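Local coordinates for SusD superfamily protein (Bacteroides thetaiotaomicron VPI-5482, PDB 3HDX) that probably binds polysaccharide at the outer membrane of this gut bacterium and helps in its uptake, at residues 193-198 and 228-233; 244-249 and 255-260. All blocks are in the same frame, centred on the assembly; numbering follows the deposited sequence. Where two conformers were deposited one is given.

Contact 1 (193-198 and 228-233); sequences LFNKLS and SEINAK
The capping box that starts helix 196-209 is the element met here: its N-cap residue, Asn-195, and Leu-197 in the first turn receive the side chain of Ile-230 from the loop after helix 213-226. Ile-230 touches with two branches. Its CG2 methyl lies chiefly against CG and OD1 of the Asn-195 amide, 3.6 Å from OD1, the two side chains crossing at about a right angle. Its CD1 sits between Leu-197 CD1, 3.8 Å away, and Asn-195 ND2. No hydrogen bond passes between the segments, so the fit is one of shape, and isoleucine suits it because its two branches fill the angle between the amide and the leucine.

The amide is held from its own side. Asn-195 OD1 accepts from Ser-198 N at 3.0 Å, the donor standing 48° out of the carbonyl plane, and more weakly from Leu-197 N. In return, Asn-195 N gives a 2.9 Å bond to Ser-198 OG. With CG set between its own N and carbonyl carbon (chi1 65°), the short side chain of Asn-195 folds back over the first turn, where OD1 meets amide N-H groups that have no earlier helical carbonyl to bind. Were Asn-195 replaced by an alanine, Ser-198 N would probably lose its capping acceptor and a gap open beside the CG2 methyl of Ile-230.

Around the contact, Phe-222 and His-226 of helix 213-226 touch Leu-197, while Ser-198 OG also bonds to Ile-258 O. The two segments bracket a pair of helices, 196-209 and 213-226, and the loop leaving the second packs on the start of the first. Such closure of a helical hairpin is consistent with the TPR-like helical architecture of SusD proteins, here begun by a classic capping box.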
loop_
_atom_site.group_PDB
_atom_site.type_symbol
_atom_site.label_atom_id
_atom_site.label_comp_id
_atom_site.label_asym_id
_atom_site.label_seq_id
_atom_site.Cartn_x
_atom_site.Cartn_y
_atom_site.Cartn_z
ATOM N N LEU A 193 10.418 -0.757 -11.019
ATOM C CA LEU A 193 10.076 -2.179 -11.139
ATOM C C LEU A 193 10.002 -2.912 -9.782
ATOM O O LEU A 193 10.744 -2.575 -8.852
ATOM C CB LEU A 193 11.107 -2.883 -12.031
ATOM C CG LEU A 193 11.198 -2.305 -13.457
ATOM C CD1 LEU A 193 12.319 -3.029 -14.176
ATOM C CD2 LEU A 193 9.876 -2.371 -14.264
ATOM N N PHE A 194 9.109 -3.907 -9.712
ATOM C CA PHE A 194 8.935 -4.774 -8.569
ATOM C C PHE A 194 10.254 -5.571 -8.418
ATOM O O PHE A 194 10.677 -6.247 -9.372
ATOM C CB PHE A 194 7.747 -5.682 -8.885
ATOM C CG PHE A 194 7.080 -6.269 -7.706
ATOM C CD1 PHE A 194 7.552 -7.422 -7.138
ATOM C CD2 PHE A 194 5.876 -5.738 -7.241
ATOM C CE1 PHE A 194 6.931 -7.977 -6.062
ATOM C CE2 PHE A 194 5.229 -6.329 -6.160
ATOM C CZ PHE A 194 5.761 -7.462 -5.601
ATOM N N ASN A 195 10.916 -5.460 -7.271
ATOM C CA ASN A 195 12.182 -6.145 -7.048
ATOM C C ASN A 195 12.001 -7.247 -6.016
ATOM O O ASN A 195 10.893 -7.470 -5.477
ATOM C CB ASN A 195 13.258 -5.100 -6.671
ATOM C CG ASN A 195 12.974 -4.397 -5.341
ATOM O OD1 ASN A 195 12.877 -5.053 -4.310
ATOM N ND2 ASN A 195 12.868 -3.059 -5.368
ATOM N N LYS A 196 13.080 -7.959 -5.721
ATOM C CA LYS A 196 12.986 -9.096 -4.808
ATOM C C LYS A 196 12.414 -8.673 -3.440
ATOM O O LYS A 196 11.593 -9.410 -2.840
ATOM C CB LYS A 196 14.330 -9.765 -4.611
ATOM C CG LYS A 196 14.276 -11.151 -3.989
ATOM C CD LYS A 196 15.648 -11.683 -3.552
ATOM C CE LYS A 196 16.673 -11.922 -4.646
ATOM N NZ LYS A 196 16.184 -12.981 -5.608
ATOM N N LEU A 197 12.860 -7.513 -2.934
ATOM C CA LEU A 197 12.375 -7.019 -1.637
ATOM C C LEU A 197 10.919 -6.555 -1.690
ATOM O O LEU A 197 10.184 -6.676 -0.688
ATOM C CB LEU A 197 13.301 -5.992 -1.015
ATOM C CG LEU A 197 14.725 -6.500 -0.757
ATOM C CD1 LEU A 197 15.569 -5.413 0.026
ATOM C CD2 LEU A 197 14.699 -7.878 0.012
ATOM N N SER A 198 10.488 -6.051 -2.855
ATOM C CA SER A 198 9.053 -5.741 -3.047
ATOM C C SER A 198 8.232 -7.005 -2.735
ATOM O O SER A 198 7.253 -6.969 -1.983
ATOM C CB SER A 198 8.775 -5.309 -4.492
ATOM O OG SER A 198 9.669 -4.303 -4.937
ATOM N N SER A 228 20.156 -2.227 1.366
ATOM C CA SER A 228 21.205 -1.615 0.509
ATOM C C SER A 228 21.245 -2.230 -0.888
ATOM O O SER A 228 21.630 -1.544 -1.848
ATOM C CB SER A 228 22.601 -1.666 1.151
ATOM O OG SER A 228 23.050 -2.989 1.232
ATOM N N GLU A 229 20.797 -3.477 -1.038
ATOM C CA GLU A 229 20.839 -4.143 -2.357
ATOM C C GLU A 229 19.927 -3.480 -3.381
ATOM O O GLU A 229 20.174 -3.582 -4.575
ATOM C CB GLU A 229 20.461 -5.617 -2.244
ATOM C CG GLU A 229 21.345 -6.461 -1.341
ATOM C CD GLU A 229 22.658 -6.855 -1.971
ATOM O OE1 GLU A 229 22.899 -6.474 -3.159
ATOM O OE2 GLU A 229 23.441 -7.537 -1.237
ATOM N N ILE A 230 18.844 -2.852 -2.909
ATOM C CA ILE A 230 17.900 -2.138 -3.771
ATOM C C ILE A 230 18.034 -0.618 -3.636
ATOM O O ILE A 230 17.240 0.143 -4.210
ATOM C CB ILE A 230 16.448 -2.585 -3.491
ATOM C CG1 ILE A 230 15.961 -2.157 -2.091
ATOM C CG2 ILE A 230 16.283 -4.106 -3.646
ATOM C CD1 ILE A 230 14.448 -2.291 -1.920
ATOM N N ASN A 231 19.035 -0.180 -2.860
ATOM C CA ASN A 231 19.253 1.227 -2.563
ATOM C C ASN A 231 18.075 1.879 -1.799
ATOM O O ASN A 231 17.700 3.008 -2.087
ATOM C CB ASN A 231 19.604 2.029 -3.830
ATOM C CG ASN A 231 20.228 3.380 -3.509
ATOM O OD1 ASN A 231 21.005 3.509 -2.553
ATOM N ND2 ASN A 231 19.910 4.380 -4.321
ATOM N N ALA A 232 17.483 1.119 -0.878
ATOM C CA ALA A 232 16.411 1.610 -0.018
ATOM C C ALA A 232 17.021 2.105 1.293
ATOM O O ALA A 232 17.880 1.448 1.889
ATOM C CB ALA A 232 15.359 0.532 0.246
ATOM N N LYS A 233 16.545 3.260 1.728
ATOM C CA LYS A 233 17.040 3.944 2.926
ATOM C C LYS A 233 15.883 4.448 3.765
ATOM O O LYS A 233 14.722 4.420 3.334
ATOM C CB LYS A 233 17.888 5.151 2.486
ATOM C CG LYS A 233 19.097 4.787 1.605
ATOM C CD LYS A 233 19.863 5.992 1.097
ATOM C CE LYS A 233 21.068 5.580 0.256
ATOM N NZ LYS A 233 21.750 6.788 -0.284
#

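Contact 2 (244-249 and 255-260). With EDO (1,2-ethanediol), chain I.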
loop_
_atom_site.group_PDB
_atom_site.type_symbol
_atom_site.label_atom_id
_atom_site.label_comp_id
_atom_site.label_asym_id
_atom_site.label_seq_id
_atom_site.Cartn_x
_atom_site.Cartn_y
_atom_site.Cartn_z
ATOM N N THR A 244 9.989 17.127 -4.769
ATOM C CA THR A 244 10.900 16.248 -5.531
ATOM C C THR A 244 11.437 15.116 -4.643
ATOM O O THR A 244 12.469 14.507 -4.933
ATOM C CB THR A 244 12.039 17.031 -6.203
ATOM O OG1 THR A 244 12.744 17.786 -5.218
ATOM C CG2 THR A 244 11.441 17.950 -7.290
ATOM N N GLY A 245 10.694 14.814 -3.571
ATOM C CA GLY A 245 11.065 13.784 -2.647
ATOM C C GLY A 245 10.450 12.440 -2.980
ATOM O O GLY A 245 10.113 12.146 -4.140
ATOM N N LEU A 246 10.246 11.638 -1.939
ATOM C CA LEU A 246 9.845 10.229 -2.090
ATOM C C LEU A 246 8.644 9.965 -2.994
ATOM O O LEU A 246 8.617 8.963 -3.688
ATOM C CB LEU A 246 9.599 9.602 -0.715
ATOM C CG LEU A 246 9.466 8.084 -0.673
ATOM C CD1 LEU A 246 10.813 7.403 -0.994
ATOM C CD2 LEU A 246 8.880 7.581 0.662
ATOM N N PHE A 247 7.655 10.865 -2.972
ATOM C CA PHE A 247 6.441 10.690 -3.746
ATOM C C PHE A 247 6.592 11.118 -5.212
ATOM O O PHE A 247 5.674 10.897 -6.004
ATOM C CB PHE A 247 5.267 11.358 -3.039
ATOM C CG PHE A 247 4.961 10.719 -1.722
ATOM C CD1 PHE A 247 4.274 9.519 -1.662
ATOM C CD2 PHE A 247 5.441 11.259 -0.540
ATOM C CE1 PHE A 247 4.021 8.897 -0.433
ATOM C CE2 PHE A 247 5.216 10.642 0.690
ATOM C CZ PHE A 247 4.517 9.450 0.736
ATOM N N TYR A 248 7.716 11.753 -5.553
ATOM C CA TYR A 248 8.008 12.175 -6.931
ATOM C C TYR A 248 8.677 10.988 -7.655
ATOM O O TYR A 248 9.660 10.439 -7.139
ATOM C CB TYR A 248 8.916 13.432 -6.887
ATOM C CG TYR A 248 9.487 13.840 -8.214
ATOM C CD1 TYR A 248 8.652 14.221 -9.250
ATOM C CD2 TYR A 248 10.877 13.885 -8.413
ATOM C CE1 TYR A 248 9.179 14.578 -10.485
ATOM C CE2 TYR A 248 11.400 14.289 -9.624
ATOM C CZ TYR A 248 10.569 14.620 -10.643
ATOM O OH TYR A 248 11.136 14.997 -11.858
ATOM N N SER A 249 8.137 10.632 -8.838
ATOM C CA SER A 249 8.605 9.470 -9.614
ATOM C C SER A 249 10.113 9.400 -9.784
ATOM O O SER A 249 10.730 8.355 -9.536
ATOM C CB SER A 249 7.933 9.430 -10.996
ATOM O OG SER A 249 8.125 10.660 -11.678
ATOM N N GLY A 255 14.657 4.829 -4.860
ATOM C CA GLY A 255 14.918 3.463 -4.434
ATOM C C GLY A 255 14.314 3.106 -3.074
ATOM O O GLY A 255 14.137 1.930 -2.747
ATOM N N SER A 256 14.007 4.135 -2.292
ATOM C CA SER A 256 13.378 3.959 -1.002
ATOM C C SER A 256 11.896 3.596 -1.075
ATOM O O SER A 256 11.305 3.209 -0.046
ATOM C CB SER A 256 13.646 5.170 -0.113
ATOM O OG SER A 256 15.053 5.297 0.154
ATOM N N ARG A 257 11.311 3.685 -2.272
ATOM C CA ARG A 257 9.943 3.135 -2.507
ATOM C C ARG A 257 10.149 1.633 -2.727
ATOM O O ARG A 257 10.454 1.198 -3.844
ATOM C CB ARG A 257 9.251 3.795 -3.669
ATOM C CG ARG A 257 9.043 5.269 -3.539
ATOM C CD ARG A 257 8.095 5.783 -4.600
ATOM N NE ARG A 257 8.645 5.647 -5.950
ATOM C CZ ARG A 257 9.308 6.577 -6.656
ATOM N NH1 ARG A 257 9.617 7.780 -6.155
ATOM N NH2 ARG A 257 9.705 6.291 -7.894
ATOM N N ILE A 258 10.078 0.854 -1.650
ATOM C CA ILE A 258 10.305 -0.600 -1.725
ATOM C C ILE A 258 9.271 -1.254 -2.654
ATOM O O ILE A 258 9.630 -2.149 -3.424
ATOM C CB ILE A 258 10.333 -1.238 -0.330
ATOM C CG1 ILE A 258 11.528 -0.708 0.452
ATOM C CG2 ILE A 258 10.377 -2.816 -0.415
ATOM C CD1 ILE A 258 11.558 -1.168 1.898
ATOM N N LEU A 259 8.026 -0.788 -2.557
ATOM C CA LEU A 259 6.945 -1.185 -3.473
ATOM C C LEU A 259 6.057 0.025 -3.696
ATOM O O LEU A 259 5.517 0.606 -2.727
ATOM C CB LEU A 259 6.145 -2.378 -2.914
ATOM C CG LEU A 259 5.245 -3.160 -3.891
ATOM C CD1 LEU A 259 4.846 -4.484 -3.218
ATOM C CD2 LEU A 259 4.020 -2.433 -4.344
ATOM N N GLY A 260 5.907 0.420 -4.949
ATOM C CA GLY A 260 5.031 1.529 -5.277
ATOM C C GLY A 260 4.693 1.554 -6.742
ATOM O O GLY A 260 5.139 0.677 -7.484
HETATM C C1 EDO I . 8.206 -0.889 -7.500
HETATM O O1 EDO I . 7.226 -1.471 -6.713
HETATM C C2 EDO I . 9.305 -0.323 -6.675
HETATM O O2 EDO I . 8.852 0.895 -6.076
#
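The guanidinium of Arg-257 meets segment 244-249 at its edge, where the carbonyl oxygens of Leu-246, Tyr-248 and Ser-249 lie near its plane; the other flat group, the Tyr-248 ring, carries Thr-244 CG2 over one face, off-centre, nearer the ring's margin. Arg-257 NH1 gives a fairly straight bond to Leu-246 O at 2.9 Å, with the oxygen only 8° from the guanidinium plane, although the nitrogen itself stands above the plane of that carbonyl. A second, weak bond runs from NH1 to Tyr-248 O. NH2 reaches Ser-249 O at 2.8 Å with an N-H...O angle of 167°, and also bonds to Gly-191 O. Arginine suits the place because its planar, many-armed donor group can serve several backbone carbonyls at once; gripped through both terminal nitrogens, it has little freedom to rotate.

The chain of Arg-257 bends at chi3 (-65°), which brings its tip round to the type I turn Gly-245 to Tyr-248, itself closed by Tyr-248 N to Gly-245 O. Leu-246 and Arg-257 run alongside each other, pointing contrary ways, with Leu-246 CD1 3.8 Å from Arg-257 CG and 3.7 Å from Ser-256 CB. The leucine side chain thus lies along the first part of the arginine chain at CG, while Leu-246 O is one of the carbonyls that take its charged end. Ser-256 OG turns elsewhere, to Lys-233 N.

A 1,2-ethanediol, probably from the crystallisation liquor, joins the backbone beyond: its O2 bonds to Arg-257 O at 2.8 Å, and its O1 accepts from Gly-260 N at 2.9 Å. Ile-258 and Leu-259 form a classic beta bulge opposite Thr-361 as the chain enters strand 259-261, paired antiparallel with strand 358-361. Val-359 of that strand touches Arg-257 and Phe-247, and Leu-240 of helix 237-241 packs on Leu-246 and Phe-247.

All three touching residues of contact 1 are buried, whereas Tyr-248 and Ser-249 of contact 2 are partly exposed. The contacts lie on the same side of the chain's centre, their centres about 11 Å apart, yet they join different elements. Contact 1 closes a pair of helices through an isoleucine set against a leucine and an asparagine amide, with no hydrogen bond between its two segments; contact 2 ties a loop to the approach of strand 259-261 through a charged side chain bonded to backbone carbonyls. Besides the two serine bonds that join them, Phe-194 packs on Leu-259, Phe-194 CE2 lying 3.5 Å from Leu-259 CD1. The start of helix 196-209 is thereby joined to the bulged end of the small sheet.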